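Local structure of 4-hydroxybenzoyl-CoA thioesterase (Staphylococcus aureus, 6FDG) at residues Trp29-Val32 with Ala33-Asp36. The protein probably hydrolyses acyl-CoA thioesters, with DHNA-CoA of the vitamin K2 (menaquinone) pathway as its likely substrate. Residues are numbered along the deposited sequence; the frame is centred on the assembly and turned at random. Where two conformers were deposited one is given.
Sequences WFEV and ARLD
Glu31 meets Arg34 and Leu35 within two consecutive turns of alpha-helix, a local contact in the middle of helix 26-41, the central helix that the curved sheet of the hotdog fold wraps around. Four successive i to i+4 backbone bonds hold the turns together; Arg34 N to Phe30 O, at 2.8 Å, is the shortest, and Asp36 N to Val32 O has the most bent N-H...O angle, 146°. The helix illustrates how one element can serve two neighbours, one face on the sheet, another towards a neighbouring subunit, with Val32 between. Trp29 packs against Ile8, Val74 and Ile94, the Phe30 ring stacks with Tyr92, and Ala33 sits on Val76 and Thr78. Glu31 and Leu35 turn to the second subunit, while Val32 lies at the border, touching Thr6 and Ile8 of its own sheet and Arg11 of the second subunit.

Arg34 folds back along its own helix: after an extended start, the chain bends at chi3 (64°) and lays one guanidinium face over Glu31 CA, which lies 3.7 Å from NH2, itself hydrogen-bonded to Tyr92 OH. In the Glu31 conformer described here, the charged atoms of Glu31 and Arg34 do not touch: the carboxylate plane stands 85° from the guanidinium, with OE2 4.8 Å from Arg34 NH1. Glu31 OE1 accepts a hydrogen bond from Ala13 N of the second subunit, and OE2 has a weak one with Tyr22 OH of a third. Leu35 runs alongside Glu31, pointing the same way, and its CD1 methyl rests 3.8 Å from Glu31 CG.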
# COMPACT_ATOMS: atom_id res chain seq x y z
N TRP A 29 1.68 -3.02 10.53
CA TRP A 29 1.16 -3.67 11.73
C TRP A 29 1.95 -3.28 12.96
O TRP A 29 1.33 -3.03 14.01
CB TRP A 29 1.21 -5.19 11.59
CG TRP A 29 0.20 -5.73 10.58
CD1 TRP A 29 -0.60 -5.06 9.78
CD2 TRP A 29 -0.04 -7.13 10.32
NE1 TRP A 29 -1.41 -5.91 8.99
CE2 TRP A 29 -1.04 -7.18 9.36
CE3 TRP A 29 0.51 -8.30 10.80
CZ2 TRP A 29 -1.62 -8.38 8.89
CZ3 TRP A 29 -0.02 -9.51 10.33
CH2 TRP A 29 -1.08 -9.51 9.40
N PHE A 30 3.27 -3.09 12.84
CA PHE A 30 4.07 -2.58 13.99
C PHE A 30 3.58 -1.19 14.32
O PHE A 30 3.53 -0.86 15.53
CB PHE A 30 5.53 -2.57 13.69
CG PHE A 30 6.20 -3.92 13.59
CD1 PHE A 30 5.64 -5.13 13.93
CD2 PHE A 30 7.56 -3.94 13.21
CE1 PHE A 30 6.36 -6.34 13.85
CE2 PHE A 30 8.29 -5.11 13.16
CZ PHE A 30 7.65 -6.31 13.48
N GLU A 31 3.26 -0.34 13.33
CA GLU A 31 2.74 1.00 13.63
C GLU A 31 1.45 0.94 14.38
O GLU A 31 1.27 1.68 15.38
CB GLU A 31 2.59 1.75 12.32
CG GLU A 31 1.84 3.05 12.45
CD GLU A 31 1.45 3.57 11.05
OE1 GLU A 31 0.22 3.42 10.65
OE2 GLU A 31 2.32 4.24 10.41
N VAL A 32 0.50 0.13 13.93
CA VAL A 32 -0.77 -0.01 14.62
C VAL A 32 -0.52 -0.43 16.07
O VAL A 32 -1.11 0.13 17.01
CB VAL A 32 -1.67 -1.02 13.88
CG1 VAL A 32 -2.93 -1.42 14.71
CG2 VAL A 32 -2.10 -0.45 12.57
N ALA A 33 0.33 -1.36 16.30
CA ALA A 33 0.66 -1.85 17.64
C ALA A 33 1.32 -0.82 18.48
O ALA A 33 0.94 -0.65 19.67
CB ALA A 33 1.44 -3.15 17.52
N ARG A 34 2.29 -0.11 17.92
CA ARG A 34 3.00 0.89 18.66
C ARG A 34 2.06 2.07 19.08
O ARG A 34 2.11 2.54 20.22
CB ARG A 34 4.12 1.48 17.72
CG ARG A 34 4.92 2.56 18.30
CD ARG A 34 6.11 2.93 17.42
NE ARG A 34 5.76 3.47 16.14
CZ ARG A 34 5.91 2.85 14.98
NH1 ARG A 34 5.62 3.56 13.83
NH2 ARG A 34 6.16 1.56 14.84
N LEU A 35 1.17 2.46 18.19
CA LEU A 35 0.22 3.54 18.50
C LEU A 35 -0.77 3.01 19.56
O LEU A 35 -1.26 3.88 20.37
CB LEU A 35 -0.44 4.03 17.22
CG LEU A 35 0.46 4.86 16.31
CD1 LEU A 35 -0.22 5.10 14.94
CD2 LEU A 35 0.80 6.23 16.90
N ASP A 36 -1.10 1.72 19.57
CA ASP A 36 -1.98 1.17 20.59
C ASP A 36 -1.23 1.19 21.90
O ASP A 36 -1.82 1.48 22.98
CB ASP A 36 -2.36 -0.28 20.20
CG ASP A 36 -3.40 -0.92 21.10
OD1 ASP A 36 -4.39 -0.24 21.45
OD2 ASP A 36 -3.16 -2.10 21.44